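Local coordinates for SWD1-like protein (Myceliophthora thermophila, PDB 6E29) that probably serves, through its WD-repeat beta-propeller domain, as a scaffold subunit of the COMPASS complex that methylates a lysine of histone H3, at residues 231-234 against 238-241; 328-333 against 337-342. All coordinates share one frame; numbering follows the deposited sequence.

Following the chain from its N terminus, the strands build a seven-bladed beta-propeller, each blade a four-stranded antiparallel sheet. Interaction 1 comes first: strand 229-234 turns back through a short loop into strand 239-243, and the contact is the middle hairpin of the blade that ends with strand 261-265. Interaction 2 opens only after this one has closed, so the two neither nest nor cross. Its hairpin, 328-333 with 337-342, lies in the last blade, where N-terminal strand 19-23 is added alongside 339-343 and closes the ring. One complete blade, strands 274-279 to 306-310, separates the two hairpins, whose centres are 21 Å apart.

Interaction 1: residues 231-234 against 238-241; sequences LVNA and IIRT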
ATOM      1  N   LEU B 231       8.640  -4.359  -2.562  1.00 22.58           N
ATOM      2  CA  LEU B 231       8.145  -5.438  -1.723  1.00 18.57           C
ATOM      3  C   LEU B 231       6.732  -5.767  -2.154  1.00 25.76           C
ATOM      4  O   LEU B 231       5.904  -4.873  -2.348  1.00 21.30           O
ATOM      5  CB  LEU B 231       8.180  -4.965  -0.252  1.00 22.25           C
ATOM      6  CG  LEU B 231       7.547  -5.795   0.856  1.00 20.98           C
ATOM      7  CD1 LEU B 231       8.321  -7.086   0.940  1.00 20.60           C
ATOM      8  CD2 LEU B 231       7.697  -4.968   2.180  1.00 18.23           C
ATOM      9  N   VAL B 232       6.449  -7.053  -2.287  1.00 22.31           N
ATOM     10  CA  VAL B 232       5.199  -7.521  -2.867  1.00 22.68           C
ATOM     11  C   VAL B 232       4.619  -8.611  -1.963  1.00 20.65           C
ATOM     12  O   VAL B 232       5.304  -9.571  -1.660  1.00 23.54           O
ATOM     13  CB  VAL B 232       5.381  -8.110  -4.268  1.00 25.05           C
ATOM     14  CG1 VAL B 232       3.990  -8.553  -4.810  1.00 27.08           C
ATOM     15  CG2 VAL B 232       6.071  -7.118  -5.223  1.00 20.04           C
ATOM     16  N   ASN B 233       3.392  -8.432  -1.493  1.00 20.02           N
ATOM     17  CA  ASN B 233       2.690  -9.505  -0.795  1.00 22.87           C
ATOM     18  C   ASN B 233       1.617 -10.034  -1.734  1.00 27.45           C
ATOM     19  O   ASN B 233       0.864  -9.245  -2.325  1.00 30.63           O
ATOM     20  CB  ASN B 233       2.040  -9.048   0.512  1.00 25.11           C
ATOM     21  CG  ASN B 233       1.514 -10.229   1.343  1.00 31.52           C
ATOM     22  OD1 ASN B 233       2.041 -11.345   1.253  1.00 33.24           O
ATOM     23  ND2 ASN B 233       0.479  -9.994   2.125  1.00 28.07           N
ATOM     24  N   ALA B 234       1.505 -11.344  -1.812  1.00 25.44           N
ATOM     25  CA  ALA B 234       0.523 -11.969  -2.687  1.00 28.34           C
ATOM     26  C   ALA B 234      -0.013 -13.222  -2.020  1.00 41.25           C
ATOM     27  O   ALA B 234       0.581 -13.763  -1.087  1.00 43.87           O
ATOM     28  CB  ALA B 234       1.140 -12.294  -4.064  1.00 27.21           C
ATOM     29  N   ILE B 238       3.980 -16.320  -0.304  1.00 27.90           N
ATOM     30  CA  ILE B 238       5.365 -15.954  -0.521  1.00 27.67           C
ATOM     31  C   ILE B 238       5.462 -14.445  -0.584  1.00 23.32           C
ATOM     32  O   ILE B 238       4.716 -13.813  -1.330  1.00 33.05           O
ATOM     33  CB  ILE B 238       5.916 -16.581  -1.806  1.00 30.37           C
ATOM     34  CG1 ILE B 238       5.843 -18.101  -1.661  1.00 30.00           C
ATOM     35  CG2 ILE B 238       7.345 -16.129  -2.023  1.00 25.54           C
ATOM     36  CD1 ILE B 238       6.154 -18.842  -2.977  1.00 35.92           C
ATOM     37  N   ILE B 239       6.376 -13.876   0.201  1.00 24.96           N
ATOM     38  CA  ILE B 239       6.709 -12.459   0.141  1.00 23.80           C
ATOM     39  C   ILE B 239       7.930 -12.316  -0.756  1.00 28.22           C
ATOM     40  O   ILE B 239       8.827 -13.177  -0.746  1.00 24.25           O
ATOM     41  CB  ILE B 239       6.960 -11.887   1.547  1.00 20.55           C
ATOM     42  CG1 ILE B 239       5.735 -12.092   2.426  1.00 24.68           C
ATOM     43  CG2 ILE B 239       7.264 -10.356   1.441  1.00 22.20           C
ATOM     44  CD1 ILE B 239       6.029 -11.905   3.993  1.00 20.06           C
ATOM     45  N   ARG B 240       7.946 -11.264  -1.581  1.00 20.99           N
ATOM     46  CA  ARG B 240       9.015 -11.112  -2.565  1.00 23.62           C
ATOM     47  C   ARG B 240       9.501  -9.684  -2.583  1.00 24.62           C
ATOM     48  O   ARG B 240       8.688  -8.760  -2.464  1.00 23.29           O
ATOM     49  CB  ARG B 240       8.531 -11.425  -3.979  1.00 20.98           C
ATOM     50  CG  ARG B 240       8.107 -12.931  -4.084  1.00 28.50           C
ATOM     51  CD  ARG B 240       7.445 -13.165  -5.443  1.00 26.49           C
ATOM     52  NE  ARG B 240       7.047 -14.558  -5.684  1.00 28.53           N
ATOM     53  CZ  ARG B 240       5.871 -15.081  -5.366  1.00 31.06           C
ATOM     54  NH1 ARG B 240       4.923 -14.350  -4.758  1.00 25.17           N
ATOM     55  NH2 ARG B 240       5.635 -16.364  -5.658  1.00 34.02           N
ATOM     56  N   THR B 241      10.806  -9.520  -2.764  1.00 20.61           N
ATOM     57  CA  THR B 241      11.399  -8.227  -3.064  1.00 23.32           C
ATOM     58  C   THR B 241      11.985  -8.276  -4.464  1.00 31.69           C
ATOM     59  O   THR B 241      12.477  -9.317  -4.916  1.00 29.67           O
ATOM     60  CB  THR B 241      12.466  -7.845  -2.062  1.00 21.15           C
ATOM     61  OG1 THR B 241      13.427  -8.914  -1.933  1.00 27.38           O
ATOM     62  CG2 THR B 241      11.784  -7.556  -0.685  1.00 21.61           C
TER
HETATM   63  O   HOH W   1       4.757 -11.945  -3.350  1.00 27.33           O
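Val232 and Arg240 hold this hairpin together through a pair of backbone hydrogen bonds. Val232 N donates to Arg240 O at 2.8 Å, and Arg240 N returns a straighter bond to Val232 O at 3.1 Å, with 163° at the hydrogen. Beyond this pair the strands drift apart towards the turn: CA of Ala234 lies 6.6 Å from CA of Ile238, and Ala234 N is buried without a partner.

A water bridges the strands where they part. It donates to Val232 O, which is thereby held by two donors, and, at 2.8 Å, to Ile238 O, while accepting from Arg240 NH1 in the guanidinium plane. The arginine reaches back towards the turn with chi2 and chi3 both extended, and CG2 of Ile238 sits over the centre of one guanidinium face, 3.8 Å above it. NH2 makes a salt bridge with Asp236 in the turn itself.

The apolar contacts lie on the opposite face of the sheet, among Leu231, Ile239 and Thr241. Leu231 swings CG beside its own carbonyl carbon (chi1 172°), which carries CD1 across to the other strand. There CD1 meets Ile239 CG2 at 3.5 Å, tighter than a usual methyl contact, and Thr241 CG2 at 3.9 Å. Val277 of the next blade packs on Leu231 and Ile239, so this face belongs to the interface between blades. On the same face Asn233 ND2 bonds to Trp274 O, and Thr241 OG1 bonds to Glu262 of the neighbouring strand.

The chemistry implies that the Leu231 and Ile239 face meets the adjacent blade mainly through apolar side chains, with the Asn233 bond among them, while a bound water and an arginine anchored to Asp236 probably steady the turn where direct strand pairing gives out.

Interaction 2: residues 328-333 against 337-342; sequences LLAACG and GRINIW
The middle hairpin of the last propeller blade pairs Leu329 with Trp342 and Ala331 with Asn340, each through two backbone hydrogen bonds. Trp342 N reaches Leu329 O at 2.8 Å, and Ala331 N reaches Asn340 O at 2.8 Å. Gly333 N continues the ladder with a nearly straight bond to Arg338 O (2.9 Å, 171°); Gly337 N gives only a weak bond to Gly333 O, and the positive phi of Gly337 (64°) lets the chain turn there.

Strand 19-23 flanks 339-343 on its other side, so N- and C-terminal strands share one sheet, the closure often called Velcro in WD propellers. Trp342 joins in: its NE1 bonds to Glu17, while the benzo end of the indole reaches the partner strand, CZ3 touching Ala331 CB at 3.7 Å and CE3 meeting Leu329 O at 3.5 Å, the oxygen lying in the ring plane. Asn340 OD1 bonds to Thr22, and its ND2 donates to a water that also lies within bonding distance of Ala331 O.

On the opposite face Ala330 CB touches two isoleucines of the partner strand, 3.8 Å from Ile341 CG1 and 4.1 Å from Ile339 CG2, while Cys332 and Ile339 both pack on Val31 of the first blade.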
ATOM      1  N   LEU B 328      11.567   1.109  15.026  1.00 22.51           N
ATOM      2  CA  LEU B 328      10.278   0.967  15.713  1.00 26.56           C
ATOM      3  C   LEU B 328       9.279   0.363  14.738  1.00 28.21           C
ATOM      4  O   LEU B 328       9.162   0.834  13.597  1.00 24.53           O
ATOM      5  CB  LEU B 328       9.744   2.334  16.212  1.00 26.07           C
ATOM      6  CG  LEU B 328      10.620   3.123  17.183  1.00 35.72           C
ATOM      7  CD1 LEU B 328      10.100   4.558  17.374  1.00 33.50           C
ATOM      8  CD2 LEU B 328      10.644   2.354  18.529  1.00 33.59           C
ATOM      9  N   LEU B 329       8.518  -0.648  15.179  1.00 24.98           N
ATOM     10  CA  LEU B 329       7.588  -1.349  14.278  1.00 20.18           C
ATOM     11  C   LEU B 329       6.227  -1.259  14.951  1.00 25.98           C
ATOM     12  O   LEU B 329       6.089  -1.711  16.093  1.00 23.47           O
ATOM     13  CB  LEU B 329       8.022  -2.829  14.090  1.00 20.03           C
ATOM     14  CG  LEU B 329       7.086  -3.775  13.336  1.00 21.39           C
ATOM     15  CD1 LEU B 329       6.796  -3.255  11.863  1.00 22.76           C
ATOM     16  CD2 LEU B 329       7.703  -5.178  13.301  1.00 29.91           C
ATOM     17  N   ALA B 330       5.242  -0.630  14.292  1.00 26.17           N
ATOM     18  CA  ALA B 330       3.902  -0.505  14.855  1.00 25.88           C
ATOM     19  C   ALA B 330       2.982  -1.513  14.185  1.00 26.70           C
ATOM     20  O   ALA B 330       3.079  -1.771  12.981  1.00 25.24           O
ATOM     21  CB  ALA B 330       3.341   0.910  14.651  1.00 21.28           C
ATOM     22  N   ALA B 331       2.024  -2.019  14.948  1.00 26.67           N
ATOM     23  CA  ALA B 331       1.093  -3.016  14.409  1.00 28.81           C
ATOM     24  C   ALA B 331      -0.307  -2.829  14.979  1.00 30.40           C
ATOM     25  O   ALA B 331      -0.469  -2.472  16.143  1.00 27.34           O
ATOM     26  CB  ALA B 331       1.575  -4.436  14.697  1.00 23.23           C
ATOM     27  N   CYS B 332      -1.325  -3.081  14.152  1.00 25.06           N
ATOM     28  CA  CYS B 332      -2.727  -2.978  14.523  1.00 23.75           C
ATOM     29  C   CYS B 332      -3.227  -4.360  14.845  1.00 30.57           C
ATOM     30  O   CYS B 332      -3.149  -5.255  13.998  1.00 36.62           O
ATOM     31  CB  CYS B 332      -3.549  -2.406  13.365  1.00 36.27           C
ATOM     32  SG  CYS B 332      -2.933  -0.828  12.795  1.00 35.72           S
ATOM     33  N   GLY B 333      -3.774  -4.533  16.050  1.00 29.71           N
ATOM     34  CA  GLY B 333      -4.398  -5.804  16.393  1.00 28.85           C
ATOM     35  C   GLY B 333      -5.769  -5.943  15.737  1.00 35.24           C
ATOM     36  O   GLY B 333      -6.589  -5.020  15.770  1.00 36.00           O
ATOM     37  N   GLY B 337      -8.069  -3.849  18.024  1.00 43.28           N
ATOM     38  CA  GLY B 337      -7.741  -2.611  17.353  1.00 39.46           C
ATOM     39  C   GLY B 337      -6.716  -1.747  18.046  1.00 48.86           C
ATOM     40  O   GLY B 337      -6.589  -0.574  17.688  1.00 34.97           O
ATOM     41  N   ARG B 338      -5.976  -2.279  19.023  1.00 33.24           N
ATOM     42  CA  ARG B 338      -4.911  -1.505  19.633  1.00 34.26           C
ATOM     43  C   ARG B 338      -3.723  -1.372  18.693  1.00 34.22           C
ATOM     44  O   ARG B 338      -3.439  -2.269  17.901  1.00 35.83           O
ATOM     45  CB  ARG B 338      -4.433  -2.182  20.904  1.00 32.40           C
ATOM     46  CG  ARG B 338      -5.490  -2.125  21.960  1.00 35.44           C
ATOM     47  CD  ARG B 338      -4.926  -2.402  23.304  1.00 57.54           C
ATOM     48  NE  ARG B 338      -4.734  -3.818  23.554  1.00 47.49           N
ATOM     49  CZ  ARG B 338      -5.629  -4.587  24.162  1.00 67.41           C
ATOM     50  NH1 ARG B 338      -6.805  -4.081  24.537  1.00 55.74           N
ATOM     51  NH2 ARG B 338      -5.356  -5.866  24.380  1.00 70.98           N
ATOM     52  N   ILE B 339      -2.929  -0.314  18.895  1.00 29.55           N
ATOM     53  CA  ILE B 339      -1.677  -0.185  18.164  1.00 25.92           C
ATOM     54  C   ILE B 339      -0.546  -0.454  19.136  1.00 29.87           C
ATOM     55  O   ILE B 339      -0.372   0.285  20.117  1.00 29.94           O
ATOM     56  CB  ILE B 339      -1.496   1.200  17.518  1.00 31.58           C
ATOM     57  CG1 ILE B 339      -2.645   1.505  16.561  1.00 43.58           C
ATOM     58  CG2 ILE B 339      -0.145   1.217  16.784  1.00 27.08           C
ATOM     59  CD1 ILE B 339      -2.835   3.009  16.306  1.00 35.30           C
ATOM     60  N   ASN B 340       0.233  -1.496  18.859  1.00 28.34           N
ATOM     61  CA  ASN B 340       1.439  -1.775  19.625  1.00 27.80           C
ATOM     62  C   ASN B 340       2.674  -1.358  18.846  1.00 27.52           C
ATOM     63  O   ASN B 340       2.755  -1.593  17.637  1.00 28.11           O
ATOM     64  CB  ASN B 340       1.535  -3.257  19.966  1.00 36.44           C
ATOM     65  CG  ASN B 340       0.607  -3.636  21.073  1.00 42.57           C
ATOM     66  OD1 ASN B 340       0.920  -3.425  22.248  1.00 35.09           O
ATOM     67  ND2 ASN B 340      -0.562  -4.177  20.720  1.00 39.39           N
ATOM     68  N   ILE B 341       3.655  -0.799  19.547  1.00 25.42           N
ATOM     69  CA  ILE B 341       4.907  -0.357  18.918  1.00 24.82           C
ATOM     70  C   ILE B 341       6.060  -1.075  19.586  1.00 26.29           C
ATOM     71  O   ILE B 341       6.269  -0.945  20.818  1.00 26.42           O
ATOM     72  CB  ILE B 341       5.105   1.161  19.007  1.00 27.50           C
ATOM     73  CG1 ILE B 341       3.963   1.899  18.311  1.00 30.03           C
ATOM     74  CG2 ILE B 341       6.431   1.519  18.380  1.00 22.78           C
ATOM     75  CD1 ILE B 341       4.033   3.402  18.587  1.00 26.89           C
ATOM     76  N   TRP B 342       6.748  -1.902  18.807  1.00 22.94           N
ATOM     77  CA  TRP B 342       7.930  -2.627  19.249  1.00 24.32           C
ATOM     78  C   TRP B 342       9.181  -1.822  18.981  1.00 41.12           C
ATOM     79  O   TRP B 342       9.324  -1.243  17.906  1.00 27.48           O
ATOM     80  CB  TRP B 342       8.120  -3.938  18.465  1.00 24.08           C
ATOM     81  CG  TRP B 342       7.291  -5.064  18.874  1.00 32.52           C
ATOM     82  CD1 TRP B 342       7.673  -6.139  19.643  1.00 33.96           C
ATOM     83  CD2 TRP B 342       5.927  -5.291  18.518  1.00 29.28           C
ATOM     84  NE1 TRP B 342       6.628  -7.015  19.780  1.00 29.59           N
ATOM     85  CE2 TRP B 342       5.540  -6.522  19.113  1.00 34.95           C
ATOM     86  CE3 TRP B 342       4.988  -4.576  17.774  1.00 29.74           C
ATOM     87  CZ2 TRP B 342       4.262  -7.036  18.990  1.00 41.67           C
ATOM     88  CZ3 TRP B 342       3.732  -5.089  17.646  1.00 33.97           C
ATOM     89  CH2 TRP B 342       3.376  -6.320  18.234  1.00 34.65           C
TER
HETATM   90  O   HOH W   2      -1.350  -4.714  17.923  1.00 33.10           O